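PDB 5LPE: kallikrein-10 from Homo sapiens, which is a secreted kallikrein-family member of the trypsin-like serine peptidases, inhibited by zinc and assigned a tumour-suppressor role in breast and prostate cancer. Local coordinates for residues Gln15-Ser20 / Gly188-Cys193; Trp38-Ala43 / Met224-Lys229; Gly46-Trp51 / Ser73-Lys78; Gly64-Arg69 / Gly108-Ala113. All coordinates share one frame; numbering follows the deposited sequence.

Contact 1: Gln15-Ser20 / Gly188-Cys193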
loop_
_atom_site.group_PDB
_atom_site.type_symbol
_atom_site.label_atom_id
_atom_site.label_comp_id
_atom_site.label_asym_id
_atom_site.label_seq_id
_atom_site.Cartn_x
_atom_site.Cartn_y
_atom_site.Cartn_z
ATOM N N GLN A 15 7.311 7.711 7.515
ATOM C CA GLN A 15 6.014 7.109 7.224
ATOM C C GLN A 15 4.853 7.734 7.998
ATOM O O GLN A 15 4.066 7.014 8.633
ATOM C CB GLN A 15 6.063 5.605 7.458
ATOM C CG GLN A 15 6.895 4.867 6.413
ATOM C CD GLN A 15 8.359 4.823 6.779
ATOM O OE1 GLN A 15 8.715 4.343 7.843
ATOM N NE2 GLN A 15 9.212 5.326 5.905
ATOM N N PRO A 16 4.677 9.061 7.938
ATOM C CA PRO A 16 3.488 9.679 8.551
ATOM C C PRO A 16 2.192 9.333 7.848
ATOM O O PRO A 16 1.118 9.577 8.404
ATOM C CB PRO A 16 3.780 11.180 8.442
ATOM C CG PRO A 16 4.617 11.290 7.213
ATOM C CD PRO A 16 5.493 10.060 7.221
ATOM N N TRP A 17 2.263 8.816 6.632
ATOM C CA TRP A 17 1.118 8.395 5.837
ATOM C C TRP A 17 0.700 6.952 6.096
ATOM O O TRP A 17 -0.298 6.507 5.530
ATOM C CB TRP A 17 1.470 8.547 4.358
ATOM C CG TRP A 17 2.832 7.947 4.081
ATOM C CD1 TRP A 17 3.131 6.624 3.960
ATOM C CD2 TRP A 17 4.075 8.651 3.940
ATOM N NE1 TRP A 17 4.477 6.462 3.735
ATOM C CE2 TRP A 17 5.076 7.692 3.714
ATOM C CE3 TRP A 17 4.431 9.998 3.959
ATOM C CZ2 TRP A 17 6.403 8.037 3.518
ATOM C CZ3 TRP A 17 5.740 10.332 3.768
ATOM C CH2 TRP A 17 6.710 9.363 3.549
ATOM N N GLN A 18 1.460 6.205 6.891
ATOM C CA GLN A 18 1.112 4.821 7.193
ATOM C C GLN A 18 -0.219 4.741 7.930
ATOM O O GLN A 18 -0.463 5.489 8.878
ATOM C CB GLN A 18 2.213 4.176 8.038
ATOM C CG GLN A 18 2.228 2.666 7.994
ATOM C CD GLN A 18 2.687 2.120 6.652
ATOM O OE1 GLN A 18 3.024 2.884 5.740
ATOM N NE2 GLN A 18 2.717 0.782 6.529
ATOM N N VAL A 19 -1.079 3.814 7.498
ATOM C CA VAL A 19 -2.431 3.658 8.032
ATOM C C VAL A 19 -2.691 2.180 8.279
ATOM O O VAL A 19 -2.457 1.350 7.393
ATOM C CB VAL A 19 -3.506 4.226 7.080
ATOM C CG1 VAL A 19 -4.898 3.942 7.633
ATOM C CG2 VAL A 19 -3.318 5.732 6.856
ATOM N N SER A 20 -3.182 1.854 9.472
ATOM C CA SER A 20 -3.664 0.514 9.791
ATOM C C SER A 20 -5.184 0.517 9.767
ATOM O O SER A 20 -5.817 1.395 10.364
ATOM C CB SER A 20 -3.157 0.049 11.155
ATOM O OG SER A 20 -3.152 1.109 12.086
ATOM N N GLY A 188 -2.226 -4.018 1.468
ATOM C CA GLY A 188 -2.718 -2.688 1.265
ATOM C C GLY A 188 -1.624 -1.685 1.500
ATOM O O GLY A 188 -1.790 -0.563 1.219
ATOM N N GLY A 189 -0.505 -2.147 2.023
ATOM C CA GLY A 189 0.643 -1.347 2.334
ATOM C C GLY A 189 1.234 -0.632 1.173
ATOM O O GLY A 189 1.115 -1.089 0.082
ATOM N N PRO A 190 1.860 0.514 1.423
ATOM C CA PRO A 190 2.445 1.281 0.309
ATOM C C PRO A 190 3.834 0.820 -0.122
ATOM O O PRO A 190 4.647 0.363 0.675
ATOM C CB PRO A 190 2.507 2.709 0.869
ATOM C CG PRO A 190 2.550 2.557 2.359
ATOM C CD PRO A 190 1.901 1.251 2.710
ATOM N N LEU A 191 4.117 1.002 -1.402
ATOM C CA LEU A 191 5.483 0.999 -1.924
ATOM C C LEU A 191 5.842 2.447 -2.257
ATOM O O LEU A 191 5.225 3.065 -3.131
ATOM C CB LEU A 191 5.614 0.096 -3.151
ATOM C CG LEU A 191 6.990 -0.004 -3.826
ATOM C CD1 LEU A 191 7.275 -1.395 -4.277
ATOM C CD2 LEU A 191 7.020 0.882 -5.023
ATOM N N VAL A 192 6.825 2.990 -1.555
ATOM C CA VAL A 192 7.264 4.365 -1.743
ATOM C C VAL A 192 8.559 4.361 -2.552
ATOM O O VAL A 192 9.448 3.544 -2.296
ATOM C CB VAL A 192 7.445 5.064 -0.379
ATOM C CG1 VAL A 192 7.773 6.545 -0.544
ATOM C CG2 VAL A 192 6.196 4.869 0.498
ATOM N N CYS A 193 8.659 5.252 -3.547
ATOM C CA CYS A 193 9.904 5.508 -4.272
ATOM C C CYS A 193 10.160 7.006 -4.288
ATOM O O CYS A 193 9.371 7.761 -4.861
ATOM C CB CYS A 193 9.860 4.999 -5.714
ATOM S SG CYS A 193 9.184 3.362 -5.966
#
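Gln18 and Pro190 are the residues whose CA atoms come nearest across the two segments, 7.9 Å apart, too wide for strand pairing, and no hydrogen bond crosses between the segments. Before its strand, the chain makes a type I beta turn from Gln15 to Gln18, closed by Gln18 N on Gln15 O at 3.2 Å. The turn sets Trp17 and Gln18 over the start of strand 190-193, which follows the double glycine Gly188-Gly189. With CG anti to the backbone N (chi1 -159°) and a bend at chi2 (71°), the Gln18 chain brings its amide onto the pyrrolidine ring of Pro190, OE1 lying 3.4 Å from Pro190 CG. The amide nitrogen NE2 gives a weak hydrogen bond to Ala130 O in strand 126-131. Beside it, the Trp17 indole is reached obliquely by Val192: Val192 CG2 stands 4.0 Å from Trp17 NE1, while Trp17 CD1 is 4.4 Å from Pro190 CG. Gln15 CA and Pro16 CD lie over the rim of one indole face, so the turn packs on its own tryptophan. Replacing Gln18 by alanine removes the amide, which would probably leave Ala130 O without this weak partner and open a gap beside the Pro190 ring. Strand 18-23 belongs to the first barrel of the chymotrypsin fold and strand 190-193 to the second, just past Ser187, the probable catalytic serine. The chemistry is thus that of an inter-barrel seam: apolar groups do most of the touching, and the buried Gln18 amide makes a weak hydrogen bond to the second barrel's backbone.

Contact 2: Trp38-Ala43 / Met224-Lys229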
loop_
_atom_site.group_PDB
_atom_site.type_symbol
_atom_site.label_atom_id
_atom_site.label_comp_id
_atom_site.label_asym_id
_atom_site.label_seq_id
_atom_site.Cartn_x
_atom_site.Cartn_y
_atom_site.Cartn_z
ATOM N N TRP A 38 -8.878 10.898 2.950
ATOM C CA TRP A 38 -8.910 9.738 2.069
ATOM C C TRP A 38 -7.730 8.808 2.283
ATOM O O TRP A 38 -6.581 9.246 2.371
ATOM C CB TRP A 38 -8.927 10.155 0.612
ATOM C CG TRP A 38 -10.207 10.736 0.191
ATOM C CD1 TRP A 38 -10.534 12.050 0.165
ATOM C CD2 TRP A 38 -11.352 10.019 -0.289
ATOM N NE1 TRP A 38 -11.809 12.203 -0.313
ATOM C CE2 TRP A 38 -12.336 10.969 -0.590
ATOM C CE3 TRP A 38 -11.632 8.659 -0.507
ATOM C CZ2 TRP A 38 -13.581 10.612 -1.089
ATOM C CZ3 TRP A 38 -12.865 8.309 -0.991
ATOM C CH2 TRP A 38 -13.826 9.277 -1.284
ATOM N N VAL A 39 -8.030 7.510 2.319
ATOM C CA VAL A 39 -7.032 6.462 2.451
ATOM C C VAL A 39 -7.189 5.525 1.267
ATOM O O VAL A 39 -8.309 5.264 0.819
ATOM C CB VAL A 39 -7.169 5.702 3.781
ATOM C CG1 VAL A 39 -6.154 4.562 3.856
ATOM C CG2 VAL A 39 -6.978 6.639 4.943
ATOM N N LEU A 40 -6.070 5.054 0.728
ATOM C CA LEU A 40 -6.101 4.140 -0.395
ATOM C C LEU A 40 -5.493 2.815 0.016
ATOM O O LEU A 40 -4.463 2.770 0.698
ATOM C CB LEU A 40 -5.363 4.684 -1.610
ATOM C CG LEU A 40 -5.391 3.767 -2.846
ATOM C CD1 LEU A 40 -6.280 4.271 -3.944
ATOM C CD2 LEU A 40 -4.009 3.686 -3.381
ATOM N N THR A 41 -6.135 1.740 -0.427
ATOM C CA THR A 41 -5.736 0.392 -0.084
ATOM C C THR A 41 -6.217 -0.549 -1.183
ATOM O O THR A 41 -6.876 -0.137 -2.141
ATOM C CB THR A 41 -6.298 0.005 1.290
ATOM O OG1 THR A 41 -5.876 -1.321 1.631
ATOM C CG2 THR A 41 -7.815 0.079 1.292
ATOM N N ALA A 42 -5.896 -1.828 -1.023
ATOM C CA ALA A 42 -6.310 -2.827 -1.993
ATOM C C ALA A 42 -7.802 -3.088 -1.867
ATOM O O ALA A 42 -8.338 -3.175 -0.762
ATOM C CB ALA A 42 -5.521 -4.117 -1.788
ATOM N N ALA A 43 -8.476 -3.215 -3.013
ATOM C CA ALA A 43 -9.896 -3.549 -3.004
ATOM C C ALA A 43 -10.183 -4.851 -2.257
ATOM O O ALA A 43 -11.225 -4.962 -1.599
ATOM C CB ALA A 43 -10.430 -3.633 -4.430
ATOM N N MET A 224 -4.181 7.498 -11.664
ATOM C CA MET A 224 -4.334 8.864 -11.157
ATOM C C MET A 224 -5.651 9.512 -11.594
ATOM O O MET A 224 -6.245 10.288 -10.834
ATOM C CB MET A 224 -3.149 9.721 -11.591
ATOM C CG MET A 224 -1.873 9.324 -10.890
ATOM S SD MET A 224 -2.255 9.137 -9.162
ATOM C CE MET A 224 -2.514 10.860 -8.707
ATOM N N SER A 225 -6.117 9.219 -12.813
ATOM C CA SER A 225 -7.387 9.775 -13.265
ATOM C C SER A 225 -8.503 9.441 -12.291
ATOM O O SER A 225 -9.244 10.326 -11.849
ATOM C CB SER A 225 -7.730 9.259 -14.663
ATOM O OG SER A 225 -6.855 9.808 -15.636
ATOM N N TRP A 226 -8.635 8.159 -11.945
ATOM C CA TRP A 226 -9.685 7.727 -11.028
ATOM C C TRP A 226 -9.444 8.255 -9.619
ATOM O O TRP A 226 -10.368 8.770 -8.991
ATOM C CB TRP A 226 -9.783 6.196 -11.034
ATOM C CG TRP A 226 -10.718 5.631 -10.024
ATOM C CD1 TRP A 226 -12.082 5.644 -10.073
ATOM C CD2 TRP A 226 -10.367 4.946 -8.814
ATOM N NE1 TRP A 226 -12.603 5.019 -8.966
ATOM C CE2 TRP A 226 -11.571 4.581 -8.175
ATOM C CE3 TRP A 226 -9.158 4.616 -8.206
ATOM C CZ2 TRP A 226 -11.596 3.908 -6.956
ATOM C CZ3 TRP A 226 -9.191 3.939 -6.998
ATOM C CH2 TRP A 226 -10.401 3.598 -6.387
ATOM N N ILE A 227 -8.206 8.161 -9.112
ATOM C CA ILE A 227 -7.939 8.513 -7.713
ATOM C C ILE A 227 -8.253 9.980 -7.453
ATOM O O ILE A 227 -8.844 10.334 -6.429
ATOM C CB ILE A 227 -6.485 8.182 -7.331
ATOM C CG1 ILE A 227 -6.258 6.685 -7.352
ATOM C CG2 ILE A 227 -6.158 8.724 -5.936
ATOM C CD1 ILE A 227 -4.913 6.297 -6.818
ATOM N N ASN A 228 -7.859 10.852 -8.368
ATOM C CA ASN A 228 -8.153 12.263 -8.189
ATOM C C ASN A 228 -9.639 12.538 -8.309
ATOM O O ASN A 228 -10.141 13.503 -7.715
ATOM C CB ASN A 228 -7.354 13.086 -9.198
ATOM C CG ASN A 228 -5.937 13.321 -8.738
ATOM O OD1 ASN A 228 -5.699 13.568 -7.552
ATOM N ND2 ASN A 228 -4.980 13.227 -9.663
ATOM N N LYS A 229 -10.361 11.690 -9.039
ATOM C CA LYS A 229 -11.773 11.947 -9.279
ATOM C C LYS A 229 -12.635 11.568 -8.079
ATOM O O LYS A 229 -13.563 12.309 -7.740
ATOM C CB LYS A 229 -12.238 11.218 -10.541
ATOM C CG LYS A 229 -13.687 11.509 -10.896
ATOM C CD LYS A 229 -13.977 11.222 -12.358
ATOM C CE LYS A 229 -14.421 9.775 -12.593
ATOM N NZ LYS A 229 -14.311 9.425 -14.047
#
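Leu40, Ile227 and Trp226 carry this contact, in which the C-terminal helix of the chymotrypsin fold packs on the outside of the first beta barrel. Leu40, the residue with the most surface buried here, sits in strand 38-41 with its side chain directed at the helix. Its CG lies anti to the backbone N (chi1 -179°), and the branch CD1 does the touching. The backbones stay well apart, with Leu40 CA 8.7 Å from Ile227 CA, and the side chains span the interval. Ile227 contributes its longer arm: CG1 is anti to the carbonyl carbon (chi1 -67°) and CD1 extends onward from it (chi2 -173°), so that a methyl rather than the beta-branch reaches the strand. The two aliphatic chains cross at about a right angle. One helix position earlier, Trp226 brings the six-membered part of its indole alongside the same leucine methyl, CZ3 lying 4.2 Å from Leu40 CD1 in an oblique approach. One leucine methyl thus serves both an aliphatic and an aromatic neighbour, with no hydrogen bond across the interface. Around this core, Leu98 of strand 97-101 touches both Leu40 and Trp226, and the indole also meets the His76 ring edge-to-face. Beyond the strand the chain leads to His44, which with Asp92 and Asp95 binds the zinc ion, although the Leu40 side chain remains about 12 Å from the zinc ion. At the closest point Leu40 CD1 meets Ile227 CD1 at 3.8 Å, with Ile227 CG1 following at 4.2 Å from that same leucine methyl.

Contact 3: Gly46-Trp51 / Ser73-Lys78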
loop_
_atom_site.group_PDB
_atom_site.type_symbol
_atom_site.label_atom_id
_atom_site.label_comp_id
_atom_site.label_asym_id
_atom_site.label_seq_id
_atom_site.Cartn_x
_atom_site.Cartn_y
_atom_site.Cartn_z
ATOM N N GLY A 46 -11.900 -4.964 1.075
ATOM C CA GLY A 46 -13.189 -4.304 1.186
ATOM C C GLY A 46 -14.329 -5.141 1.725
ATOM O O GLY A 46 -15.492 -4.821 1.472
ATOM N N ASN A 47 -14.013 -6.213 2.461
ATOM C CA ASN A 47 -15.047 -6.961 3.174
ATOM C C ASN A 47 -15.968 -6.009 3.924
ATOM O O ASN A 47 -17.197 -6.104 3.813
ATOM C CB ASN A 47 -14.416 -7.965 4.149
ATOM C CG ASN A 47 -13.222 -8.703 3.554
ATOM O OD1 ASN A 47 -12.120 -8.152 3.466
ATOM N ND2 ASN A 47 -13.433 -9.957 3.157
ATOM N N LYS A 48 -15.375 -5.075 4.677
ATOM C CA LYS A 48 -16.060 -3.914 5.264
ATOM C C LYS A 48 -17.012 -4.334 6.379
ATOM O O LYS A 48 -17.466 -5.475 6.406
ATOM C CB LYS A 48 -16.820 -3.132 4.179
ATOM C CG LYS A 48 -16.154 -1.827 3.774
ATOM C CD LYS A 48 -16.670 -1.327 2.440
ATOM C CE LYS A 48 -15.744 -1.736 1.301
ATOM N NZ LYS A 48 -16.256 -1.353 -0.050
ATOM N N PRO A 49 -17.334 -3.422 7.308
ATOM C CA PRO A 49 -16.860 -2.048 7.516
ATOM C C PRO A 49 -15.467 -1.972 8.115
ATOM O O PRO A 49 -15.045 -2.928 8.773
ATOM C CB PRO A 49 -17.881 -1.474 8.494
ATOM C CG PRO A 49 -18.490 -2.661 9.152
ATOM C CD PRO A 49 -18.519 -3.721 8.128
ATOM N N LEU A 50 -14.789 -0.838 7.915
ATOM C CA LEU A 50 -13.413 -0.651 8.353
ATOM C C LEU A 50 -13.274 0.622 9.175
ATOM O O LEU A 50 -14.132 1.510 9.144
ATOM C CB LEU A 50 -12.451 -0.582 7.161
ATOM C CG LEU A 50 -12.183 -1.863 6.384
ATOM C CD1 LEU A 50 -11.080 -1.632 5.370
ATOM C CD2 LEU A 50 -11.824 -2.994 7.331
ATOM N N TRP A 51 -12.164 0.709 9.908
ATOM C CA TRP A 51 -11.790 1.948 10.566
ATOM C C TRP A 51 -10.270 2.059 10.595
ATOM O O TRP A 51 -9.560 1.053 10.663
ATOM C CB TRP A 51 -12.394 2.050 11.974
ATOM C CG TRP A 51 -12.068 0.935 12.925
ATOM C CD1 TRP A 51 -12.698 -0.275 13.018
ATOM C CD2 TRP A 51 -11.058 0.943 13.956
ATOM N NE1 TRP A 51 -12.128 -1.029 14.025
ATOM C CE2 TRP A 51 -11.127 -0.301 14.620
ATOM C CE3 TRP A 51 -10.102 1.875 14.373
ATOM C CZ2 TRP A 51 -10.270 -0.640 15.673
ATOM C CZ3 TRP A 51 -9.250 1.532 15.430
ATOM C CH2 TRP A 51 -9.342 0.285 16.061
ATOM N N SER A 73 -16.532 3.996 0.736
ATOM C CA SER A 73 -15.506 3.064 0.291
ATOM C C SER A 73 -15.724 2.818 -1.190
ATOM O O SER A 73 -16.635 2.073 -1.565
ATOM C CB SER A 73 -15.603 1.764 1.060
ATOM O OG SER A 73 -16.863 1.198 0.782
ATOM N N VAL A 74 -14.845 3.362 -2.019
ATOM C CA VAL A 74 -15.015 3.318 -3.461
ATOM C C VAL A 74 -14.012 2.309 -4.005
ATOM O O VAL A 74 -12.795 2.535 -4.007
ATOM C CB VAL A 74 -14.851 4.704 -4.093
ATOM C CG1 VAL A 74 -15.046 4.633 -5.595
ATOM C CG2 VAL A 74 -15.862 5.658 -3.479
ATOM N N VAL A 75 -14.524 1.185 -4.433
ATOM C CA VAL A 75 -13.705 0.174 -5.068
ATOM C C VAL A 75 -13.564 0.549 -6.528
ATOM O O VAL A 75 -14.494 1.105 -7.123
ATOM C CB VAL A 75 -14.345 -1.209 -4.874
ATOM C CG1 VAL A 75 -13.688 -2.231 -5.769
ATOM C CG2 VAL A 75 -14.255 -1.619 -3.416
ATOM N N HIS A 76 -12.390 0.310 -7.099
ATOM C CA HIS A 76 -12.201 0.634 -8.505
ATOM C C HIS A 76 -13.275 -0.061 -9.339
ATOM O O HIS A 76 -13.608 -1.222 -9.071
ATOM C CB HIS A 76 -10.812 0.222 -8.996
ATOM C CG HIS A 76 -10.440 0.845 -10.302
ATOM N ND1 HIS A 76 -10.609 0.205 -11.511
ATOM C CD2 HIS A 76 -9.942 2.069 -10.593
ATOM C CE1 HIS A 76 -10.221 1.004 -12.488
ATOM N NE2 HIS A 76 -9.812 2.143 -11.959
ATOM N N PRO A 77 -13.862 0.630 -10.322
ATOM C CA PRO A 77 -14.950 0.015 -11.102
ATOM C C PRO A 77 -14.535 -1.248 -11.840
ATOM O O PRO A 77 -15.333 -2.184 -11.952
ATOM C CB PRO A 77 -15.355 1.140 -12.064
ATOM C CG PRO A 77 -14.174 2.083 -12.091
ATOM C CD PRO A 77 -13.630 2.033 -10.709
ATOM N N LYS A 78 -13.296 -1.329 -12.292
ATOM C CA LYS A 78 -12.801 -2.482 -13.027
ATOM C C LYS A 78 -12.341 -3.614 -12.113
ATOM O O LYS A 78 -11.792 -4.604 -12.606
ATOM C CB LYS A 78 -11.660 -2.061 -13.956
ATOM C CG LYS A 78 -12.064 -1.073 -15.037
ATOM C CD LYS A 78 -10.847 -0.513 -15.782
ATOM C CE LYS A 78 -11.273 0.479 -16.853
ATOM N NZ LYS A 78 -12.048 1.593 -16.253
#
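Lys48 reaches across from its loop to Ser73, and its ammonium NZ donates a hydrogen bond to Ser73 OG at 2.8 Å. The lysine chain extends at chi2 (162°) and then bends at chi3 (-97°), which turns CE and NZ along the serine hydroxymethyl group instead of letting the tip alone meet it. Lys48 CE lies 3.5 Å from Ser73 CB. The hydroxyl is turned to meet it: Ser73 OG lies between its own backbone N and carbonyl carbon (chi1 62°). Val75 CG2 stands 3.9 Å from Lys48 NZ, off to one side of the bond, adding an aliphatic neighbour to the charged end. Gly46 also suits the bend, since a side chain there would be crowded by Lys48 CE. A leucine in place of Lys48 would probably leave Ser73 OG without its ammonium donor, and one tie between the loop and the strand end would be lost. Lys48 also touches Met97 of strand 97-101, and a cis peptide bond precedes Pro49 as the loop runs on to strand 51-54. This surface contact belongs to the first barrel of the chymotrypsin fold, where the loop that follows His44 is pinned to the end of strand 66-75; Val75, its side chain about 7 Å from that of Asp95, borders the zinc site and the probable charge-relay system.

Contact 4: Gly64-Arg69 / Gly108-Ala113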
loop_
_atom_site.group_PDB
_atom_site.type_symbol
_atom_site.label_atom_id
_atom_site.label_comp_id
_atom_site.label_asym_id
_atom_site.label_seq_id
_atom_site.Cartn_x
_atom_site.Cartn_y
_atom_site.Cartn_z
ATOM N N GLY A 64 -3.648 5.606 20.094
ATOM C CA GLY A 64 -3.322 5.742 18.686
ATOM C C GLY A 64 -3.285 7.217 18.486
ATOM O O GLY A 64 -4.078 7.873 19.134
ATOM N N GLU A 65 -2.439 7.738 17.612
ATOM C CA GLU A 65 -2.396 9.161 17.508
ATOM C C GLU A 65 -3.745 9.657 17.075
ATOM O O GLU A 65 -4.409 10.334 17.852
ATOM C CB GLU A 65 -1.347 9.559 16.506
ATOM C CG GLU A 65 0.040 9.589 17.093
ATOM C CD GLU A 65 0.648 10.964 17.144
ATOM O OE1 GLU A 65 0.201 11.843 16.415
ATOM O OE2 GLU A 65 1.600 11.162 17.898
ATOM N N GLN A 66 -4.217 9.240 15.914
ATOM C CA GLN A 66 -5.515 9.686 15.478
ATOM C C GLN A 66 -6.316 8.563 14.925
ATOM O O GLN A 66 -5.903 7.898 14.014
ATOM C CB GLN A 66 -5.393 10.834 14.500
ATOM C CG GLN A 66 -4.639 11.986 15.102
ATOM C CD GLN A 66 -4.186 13.058 14.131
ATOM O OE1 GLN A 66 -4.860 13.381 13.175
ATOM N NE2 GLN A 66 -3.048 13.650 14.427
ATOM N N LEU A 67 -7.489 8.376 15.493
ATOM C CA LEU A 67 -8.367 7.332 15.082
ATOM C C LEU A 67 -9.459 7.890 14.257
ATOM O O LEU A 67 -10.008 8.911 14.550
ATOM C CB LEU A 67 -8.998 6.660 16.286
ATOM C CG LEU A 67 -8.111 5.723 17.066
ATOM C CD1 LEU A 67 -8.884 4.924 18.084
ATOM C CD2 LEU A 67 -7.438 4.801 16.094
ATOM N N ARG A 68 -9.787 7.190 13.209
ATOM C CA ARG A 68 -10.916 7.627 12.400
ATOM C C ARG A 68 -11.634 6.384 11.912
ATOM O O ARG A 68 -11.151 5.264 12.052
ATOM C CB ARG A 68 -10.511 8.487 11.194
ATOM C CG ARG A 68 -9.847 9.793 11.523
ATOM C CD ARG A 68 -10.784 10.770 12.195
ATOM N NE ARG A 68 -10.184 12.097 12.190
ATOM C CZ ARG A 68 -9.320 12.525 13.103
ATOM N NH1 ARG A 68 -8.965 11.731 14.098
ATOM N NH2 ARG A 68 -8.813 13.741 13.021
ATOM N N ARG A 69 -12.807 6.581 11.349
ATOM C CA ARG A 69 -13.512 5.500 10.699
ATOM C C ARG A 69 -13.892 5.912 9.308
ATOM O O ARG A 69 -13.900 7.092 8.963
ATOM C CB ARG A 69 -14.766 5.119 11.432
ATOM C CG ARG A 69 -14.409 4.616 12.708
ATOM C CD ARG A 69 -15.608 4.443 13.443
ATOM N NE ARG A 69 -15.652 5.439 14.476
ATOM C CZ ARG A 69 -16.313 5.229 15.590
ATOM N NH1 ARG A 69 -16.304 6.136 16.562
ATOM N NH2 ARG A 69 -16.836 4.016 15.768
ATOM N N GLY A 108 -0.349 16.942 10.715
ATOM C CA GLY A 108 0.729 17.304 11.603
ATOM C C GLY A 108 2.087 16.931 11.061
ATOM O O GLY A 108 2.214 16.399 9.961
ATOM N N PRO A 109 3.101 17.047 11.886
ATOM C CA PRO A 109 4.415 16.528 11.550
ATOM C C PRO A 109 4.297 15.019 11.516
ATOM O O PRO A 109 4.865 14.307 10.729
ATOM C CB PRO A 109 5.252 16.884 12.765
ATOM C CG PRO A 109 4.350 17.415 13.786
ATOM C CD PRO A 109 2.957 17.276 13.322
ATOM N N ARG A 110 3.532 14.572 12.483
ATOM C CA ARG A 110 3.167 13.213 12.797
ATOM C C ARG A 110 2.312 12.427 11.807
ATOM O O ARG A 110 2.450 11.240 11.680
ATOM C CB ARG A 110 2.426 13.308 14.092
ATOM C CG ARG A 110 1.156 14.077 13.902
ATOM C CD ARG A 110 0.654 14.392 15.251
ATOM N NE ARG A 110 1.600 15.302 15.864
ATOM C CZ ARG A 110 1.698 15.517 17.169
ATOM N NH1 ARG A 110 2.574 16.395 17.634
ATOM N NH2 ARG A 110 0.924 14.853 18.002
ATOM N N VAL A 111 1.382 13.101 11.169
ATOM C CA VAL A 111 0.510 12.503 10.198
ATOM C C VAL A 111 0.380 13.397 8.993
ATOM O O VAL A 111 -0.110 14.445 9.116
ATOM C CB VAL A 111 -0.890 12.355 10.813
ATOM C CG1 VAL A 111 -1.893 11.856 9.823
ATOM C CG2 VAL A 111 -0.864 11.411 11.964
ATOM N N ARG A 112 0.776 12.978 7.824
ATOM C CA ARG A 112 0.630 13.737 6.590
ATOM C C ARG A 112 0.188 12.809 5.471
ATOM O O ARG A 112 0.460 11.609 5.483
ATOM C CB ARG A 112 1.936 14.414 6.133
ATOM C CG ARG A 112 2.544 15.452 7.033
ATOM C CD ARG A 112 4.031 15.185 7.291
ATOM N NE ARG A 112 4.777 14.833 6.083
ATOM C CZ ARG A 112 6.084 14.557 6.064
ATOM N NH1 ARG A 112 6.802 14.600 7.183
ATOM N NH2 ARG A 112 6.680 14.238 4.920
ATOM N N ALA A 113 -0.428 13.384 4.454
ATOM C CA ALA A 113 -0.632 12.594 3.254
ATOM C C ALA A 113 0.711 12.304 2.567
ATOM O O ALA A 113 1.714 12.999 2.768
ATOM C CB ALA A 113 -1.594 13.300 2.294
#
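Glu65 and Arg110 form a salt bridge, long and weak, with Arg110 NH2 3.5 Å from Glu65 OE1 and an N-H...acceptor angle of 140°. The carboxylate and guanidinium planes are turned 54° apart, so this is no flat two-pronged pairing, and the position of OE1 is itself less than certain. Both residues are exposed to solvent, and the attraction is probably modest. Inward from the ion pair, Gln66 turns its CG beside the backbone N (chi1 -58°) and then extends, crossing the Arg110 chain at about a right angle with NE2 3.9 Å from Arg110 CD. The same NE2 lies 4.0 Å from Val111 CG2, the buried part of the contact, while Gln66 OE1 takes a weak hydrogen bond from Val106 N. Gly108 N donates to Val111 O at 3.0 Å, a bond within the segment that carries Arg110 and Val111. Deeper along the strand, Arg68 NH2 hydrogen-bonds Pro104 O. Together these ties fasten strand 66-75 of the first barrel to the long connection leading toward strand 126-131, the inter-barrel linker of the two-barrel chymotrypsin fold.

Overall arrangement
From the N terminus, the four contacts open in the order 1, 2, 3 and 4, at 15-20, 38-43, 46-51 and 64-69. Contact 3 closes first, at 73-78, and contact 4 next, at 108-113; the two loops cross and share strand 66-75. Both lie wholly within the much longer spans of contacts 1 and 2, which close at 188-193 and 224-229 and cross each other. Contact 1 joins the two barrels, contact 2 brings the C-terminal helix back to the first, contact 3 works within that barrel, and contact 4 ties it to the linker. Pro16 and Trp17 also pack on the 110-112 backbone, and Trp226 on His76, so neighbouring contacts touch.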